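Local atomic coordinates of syndapin (Drosophila melanogaster, PDB entry 3I2W), a protein that probably takes part in endocytosis, binding phospholipid membranes through its dimeric F-BAR domain and regulating the internalization of plasma membrane proteins. Residues 21-32 and 95-106. Sequence-based numbering, arbitrary orientation.
Sequences YKLCNDLQQLIQ and NSQIKTWQKENY
Tyr21 meets both Gln102 and Tyr106 where two long antiparallel helices of the F-BAR helical bundle, 11-58 and 63-105, pack with knobs-into-holes side chains; the axes of 21-32 and 95-105 come within 9.7 Å. The Tyr21 CB lies over the centre of the Tyr106 ring, 4.0 Å from the centroid, and the Tyr21 ring turns an edge to that face in an offset edge-to-face pair (planes at 77°). Over one face of the Tyr21 ring, toward the rim, sits Gln102 NE2. With CG anti to the backbone N (chi1 172°) and the chain extended beyond it, Gln102 reaches across Cys24 CB to place its amide between Asn25 and Gln28. Gln102 NE2 donates to Asn25 OD1 (3.1 Å), approaching from above the carbonyl plane, and weakly to Tyr21 O. Leu27 CD2 packs on Ile98 CD1 at 3.6 Å, while Leu27 also touches Trp69 of the second subunit. Gln28 NE2 donates to Gln102 OE1 at 3.1 Å. A leucine in place of Gln102 would probably leave Asn25 OD1 and Gln28 NE2 without these mates in a partly buried seam. Beyond Gln28, Ile31 lies alongside the Asn95 amide, whose ND2 donates to Gln28 O at 3.0 Å, an oxygen that also accepts from Gln32 N.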
loop_
_atom_site.group_PDB
_atom_site.type_symbol
_atom_site.label_atom_id
_atom_site.label_comp_id
_atom_site.label_asym_id
_atom_site.label_seq_id
_atom_site.Cartn_x
_atom_site.Cartn_y
_atom_site.Cartn_z
ATOM N N TYR B 21 -17.239 4.980 -21.443
ATOM C CA TYR B 21 -17.916 4.402 -20.284
ATOM C C TYR B 21 -16.990 3.409 -19.561
ATOM O O TYR B 21 -16.665 3.634 -18.399
ATOM C CB TYR B 21 -19.250 3.764 -20.663
ATOM C CG TYR B 21 -20.023 3.076 -19.547
ATOM C CD1 TYR B 21 -20.869 3.789 -18.690
ATOM C CD2 TYR B 21 -19.965 1.695 -19.382
ATOM C CE1 TYR B 21 -21.618 3.155 -17.671
ATOM C CE2 TYR B 21 -20.697 1.057 -18.394
ATOM C CZ TYR B 21 -21.524 1.808 -17.531
ATOM O OH TYR B 21 -22.259 1.164 -16.521
ATOM N N LYS B 22 -16.556 2.341 -20.233
ATOM C CA LYS B 22 -15.641 1.337 -19.632
ATOM C C LYS B 22 -14.450 1.911 -18.883
ATOM O O LYS B 22 -14.127 1.480 -17.764
ATOM C CB LYS B 22 -15.076 0.456 -20.722
ATOM C CG LYS B 22 -15.832 -0.797 -20.895
ATOM C CD LYS B 22 -15.930 -1.237 -22.363
ATOM C CE LYS B 22 -14.854 -2.202 -22.768
ATOM N NZ LYS B 22 -15.522 -2.956 -23.802
ATOM N N LEU B 23 -13.766 2.865 -19.522
ATOM C CA LEU B 23 -12.697 3.574 -18.827
ATOM C C LEU B 23 -13.186 4.334 -17.589
ATOM O O LEU B 23 -12.506 4.390 -16.605
ATOM C CB LEU B 23 -11.904 4.476 -19.753
ATOM C CG LEU B 23 -11.222 3.835 -20.969
ATOM C CD1 LEU B 23 -10.766 4.955 -21.869
ATOM C CD2 LEU B 23 -10.051 2.915 -20.665
ATOM N N CYS B 24 -14.375 4.883 -17.572
ATOM C CA CYS B 24 -14.843 5.316 -16.264
ATOM C C CYS B 24 -14.886 4.192 -15.263
ATOM O O CYS B 24 -14.375 4.342 -14.192
ATOM C CB CYS B 24 -16.211 5.979 -16.315
ATOM S SG CYS B 24 -16.172 7.499 -17.271
ATOM N N ASN B 25 -15.501 3.070 -15.566
ATOM C CA ASN B 25 -15.424 1.963 -14.638
ATOM C C ASN B 25 -14.005 1.557 -14.202
ATOM O O ASN B 25 -13.760 1.307 -13.048
ATOM C CB ASN B 25 -16.102 0.755 -15.218
ATOM C CG ASN B 25 -17.578 0.868 -15.181
ATOM O OD1 ASN B 25 -18.149 1.597 -14.381
ATOM N ND2 ASN B 25 -18.224 0.157 -16.071
ATOM N N ASP B 26 -13.083 1.510 -15.144
ATOM C CA ASP B 26 -11.737 1.046 -14.868
ATOM C C ASP B 26 -11.062 1.996 -13.903
ATOM O O ASP B 26 -10.418 1.555 -12.941
ATOM C CB ASP B 26 -10.895 0.980 -16.155
ATOM C CG ASP B 26 -11.220 -0.232 -17.059
ATOM O OD1 ASP B 26 -12.048 -1.103 -16.735
ATOM O OD2 ASP B 26 -10.658 -0.287 -18.180
ATOM N N LEU B 27 -11.179 3.293 -14.166
ATOM C CA LEU B 27 -10.530 4.263 -13.325
ATOM C C LEU B 27 -11.109 4.227 -11.894
ATOM O O LEU B 27 -10.372 4.332 -10.897
ATOM C CB LEU B 27 -10.705 5.607 -13.940
ATOM C CG LEU B 27 -9.938 6.759 -13.339
ATOM C CD1 LEU B 27 -8.430 6.607 -13.313
ATOM C CD2 LEU B 27 -10.318 7.916 -14.223
ATOM N N GLN B 28 -12.426 4.031 -11.786
ATOM C CA GLN B 28 -13.021 3.988 -10.466
ATOM C C GLN B 28 -12.454 2.787 -9.801
ATOM O O GLN B 28 -12.000 2.865 -8.676
ATOM C CB GLN B 28 -14.544 3.945 -10.497
ATOM C CG GLN B 28 -15.227 5.262 -10.714
ATOM C CD GLN B 28 -16.718 5.073 -11.087
ATOM O OE1 GLN B 28 -17.630 5.056 -10.218
ATOM N NE2 GLN B 28 -16.970 4.904 -12.389
ATOM N N GLN B 29 -12.423 1.677 -10.514
ATOM C CA GLN B 29 -11.922 0.457 -9.946
ATOM C C GLN B 29 -10.464 0.549 -9.547
ATOM O O GLN B 29 -10.080 0.047 -8.524
ATOM C CB GLN B 29 -12.121 -0.686 -10.882
ATOM C CG GLN B 29 -11.512 -1.927 -10.350
ATOM C CD GLN B 29 -11.727 -3.108 -11.273
ATOM O OE1 GLN B 29 -12.737 -3.165 -12.018
ATOM N NE2 GLN B 29 -10.795 -4.077 -11.219
ATOM N N LEU B 30 -9.644 1.206 -10.333
ATOM C CA LEU B 30 -8.240 1.319 -10.021
ATOM C C LEU B 30 -8.110 2.154 -8.754
ATOM O O LEU B 30 -7.367 1.794 -7.852
ATOM C CB LEU B 30 -7.494 1.930 -11.218
ATOM C CG LEU B 30 -6.022 2.337 -11.189
ATOM C CD1 LEU B 30 -5.367 2.508 -12.558
ATOM C CD2 LEU B 30 -5.828 3.627 -10.443
ATOM N N ILE B 31 -8.826 3.255 -8.638
ATOM C CA ILE B 31 -8.642 4.106 -7.487
ATOM C C ILE B 31 -9.116 3.378 -6.248
ATOM O O ILE B 31 -8.434 3.368 -5.235
ATOM C CB ILE B 31 -9.397 5.432 -7.719
ATOM C CG1 ILE B 31 -8.590 6.273 -8.683
ATOM C CG2 ILE B 31 -9.708 6.167 -6.436
ATOM C CD1 ILE B 31 -9.417 7.198 -9.447
ATOM N N GLN B 32 -10.286 2.753 -6.317
ATOM C CA GLN B 32 -10.858 2.093 -5.162
ATOM C C GLN B 32 -9.817 1.101 -4.664
ATOM O O GLN B 32 -9.563 0.976 -3.457
ATOM C CB GLN B 32 -12.138 1.383 -5.547
ATOM C CG GLN B 32 -12.765 0.511 -4.450
ATOM C CD GLN B 32 -13.573 1.335 -3.428
ATOM O OE1 GLN B 32 -14.601 1.988 -3.764
ATOM N NE2 GLN B 32 -13.113 1.325 -2.178
ATOM N N ASN B 95 -13.417 9.329 -6.442
ATOM C CA ASN B 95 -14.255 8.383 -7.111
ATOM C C ASN B 95 -15.678 8.900 -7.381
ATOM O O ASN B 95 -16.164 8.702 -8.435
ATOM C CB ASN B 95 -14.185 6.983 -6.495
ATOM C CG ASN B 95 -13.268 6.063 -7.269
ATOM O OD1 ASN B 95 -12.692 6.453 -8.276
ATOM N ND2 ASN B 95 -13.070 4.856 -6.773
ATOM N N SER B 96 -16.312 9.574 -6.437
ATOM C CA SER B 96 -17.672 10.117 -6.586
ATOM C C SER B 96 -17.774 11.075 -7.765
ATOM O O SER B 96 -18.818 11.141 -8.445
ATOM C CB SER B 96 -18.009 10.947 -5.365
ATOM O OG SER B 96 -17.004 11.964 -5.287
ATOM N N GLN B 97 -16.715 11.841 -7.997
ATOM C CA GLN B 97 -16.742 12.747 -9.111
ATOM C C GLN B 97 -16.909 11.939 -10.373
ATOM O O GLN B 97 -17.735 12.238 -11.165
ATOM C CB GLN B 97 -15.445 13.472 -9.210
ATOM C CG GLN B 97 -15.385 14.770 -8.527
ATOM C CD GLN B 97 -14.092 15.486 -8.904
ATOM O OE1 GLN B 97 -14.125 16.359 -9.762
ATOM N NE2 GLN B 97 -12.952 15.080 -8.333
ATOM N N ILE B 98 -16.088 10.928 -10.558
ATOM C CA ILE B 98 -16.164 10.069 -11.692
ATOM C C ILE B 98 -17.481 9.373 -11.728
ATOM O O ILE B 98 -18.132 9.324 -12.761
ATOM C CB ILE B 98 -15.040 9.044 -11.700
ATOM C CG1 ILE B 98 -13.714 9.793 -11.673
ATOM C CG2 ILE B 98 -15.111 8.185 -12.988
ATOM C CD1 ILE B 98 -12.512 8.879 -11.501
ATOM N N LYS B 99 -17.909 8.828 -10.614
ATOM C CA LYS B 99 -19.194 8.196 -10.590
ATOM C C LYS B 99 -20.299 9.137 -11.207
ATOM O O LYS B 99 -21.217 8.695 -11.899
ATOM C CB LYS B 99 -19.509 7.731 -9.175
ATOM C CG LYS B 99 -20.924 7.174 -9.099
ATOM C CD LYS B 99 -21.082 6.046 -8.185
ATOM C CE LYS B 99 -22.328 6.262 -7.347
ATOM N NZ LYS B 99 -22.772 5.000 -6.599
ATOM N N THR B 100 -20.144 10.438 -10.954
ATOM C CA THR B 100 -21.121 11.432 -11.291
ATOM C C THR B 100 -21.084 11.724 -12.765
ATOM O O THR B 100 -22.149 11.721 -13.438
ATOM C CB THR B 100 -20.958 12.719 -10.462
ATOM O OG1 THR B 100 -21.819 12.660 -9.317
ATOM C CG2 THR B 100 -21.415 13.921 -11.242
ATOM N N TRP B 101 -19.902 12.006 -13.274
ATOM C CA TRP B 101 -19.738 12.322 -14.659
ATOM C C TRP B 101 -20.264 11.173 -15.507
ATOM O O TRP B 101 -20.978 11.370 -16.476
ATOM C CB TRP B 101 -18.267 12.508 -14.859
ATOM C CG TRP B 101 -17.855 13.154 -16.088
ATOM C CD1 TRP B 101 -17.539 14.465 -16.240
ATOM C CD2 TRP B 101 -17.547 12.523 -17.332
ATOM N NE1 TRP B 101 -17.095 14.713 -17.516
ATOM C CE2 TRP B 101 -17.090 13.540 -18.215
ATOM C CE3 TRP B 101 -17.618 11.201 -17.798
ATOM C CZ2 TRP B 101 -16.745 13.289 -19.546
ATOM C CZ3 TRP B 101 -17.248 10.944 -19.142
ATOM C CH2 TRP B 101 -16.835 11.995 -19.995
ATOM N N GLN B 102 -19.926 9.956 -15.108
ATOM C CA GLN B 102 -20.301 8.796 -15.851
ATOM C C GLN B 102 -21.832 8.646 -15.889
ATOM O O GLN B 102 -22.359 8.267 -16.894
ATOM C CB GLN B 102 -19.615 7.554 -15.248
ATOM C CG GLN B 102 -20.093 6.212 -15.838
ATOM C CD GLN B 102 -19.495 4.996 -15.165
ATOM O OE1 GLN B 102 -19.600 4.835 -13.970
ATOM N NE2 GLN B 102 -18.869 4.129 -15.942
ATOM N N LYS B 103 -22.523 8.889 -14.784
ATOM C CA LYS B 103 -23.949 8.917 -14.752
ATOM C C LYS B 103 -24.478 9.975 -15.714
ATOM O O LYS B 103 -25.492 9.774 -16.341
ATOM C CB LYS B 103 -24.386 9.294 -13.349
ATOM C CG LYS B 103 -25.907 9.372 -13.147
ATOM C CD LYS B 103 -26.350 9.963 -11.759
ATOM C CE LYS B 103 -27.931 10.165 -11.730
ATOM N NZ LYS B 103 -28.587 9.972 -10.340
ATOM N N GLU B 104 -23.775 11.097 -15.849
ATOM C CA GLU B 104 -24.353 12.245 -16.528
ATOM C C GLU B 104 -24.191 12.197 -18.000
ATOM O O GLU B 104 -24.972 12.809 -18.707
ATOM C CB GLU B 104 -23.830 13.569 -15.998
ATOM C CG GLU B 104 -24.780 14.069 -14.922
ATOM C CD GLU B 104 -24.164 15.097 -13.974
ATOM O OE1 GLU B 104 -23.075 15.691 -14.248
ATOM O OE2 GLU B 104 -24.809 15.313 -12.926
ATOM N N ASN B 105 -23.219 11.432 -18.467
ATOM C CA ASN B 105 -22.895 11.431 -19.867
ATOM C C ASN B 105 -23.187 10.169 -20.591
ATOM O O ASN B 105 -22.903 10.111 -21.782
ATOM C CB ASN B 105 -21.427 11.697 -20.036
ATOM C CG ASN B 105 -21.057 13.032 -19.556
ATOM O OD1 ASN B 105 -21.268 14.012 -20.237
ATOM N ND2 ASN B 105 -20.481 13.092 -18.371
ATOM N N TYR B 106 -23.691 9.157 -19.898
ATOM C CA TYR B 106 -24.007 7.890 -20.531
ATOM C C TYR B 106 -25.349 7.457 -19.990
ATOM O O TYR B 106 -25.564 7.459 -18.800
ATOM C CB TYR B 106 -22.912 6.842 -20.271
ATOM C CG TYR B 106 -21.502 7.249 -20.735
ATOM C CD1 TYR B 106 -21.142 7.204 -22.068
ATOM C CD2 TYR B 106 -20.554 7.725 -19.841
ATOM C CE1 TYR B 106 -19.849 7.600 -22.509
ATOM C CE2 TYR B 106 -19.260 8.108 -20.265
ATOM C CZ TYR B 106 -18.937 8.028 -21.585
ATOM O OH TYR B 106 -17.719 8.406 -21.996
#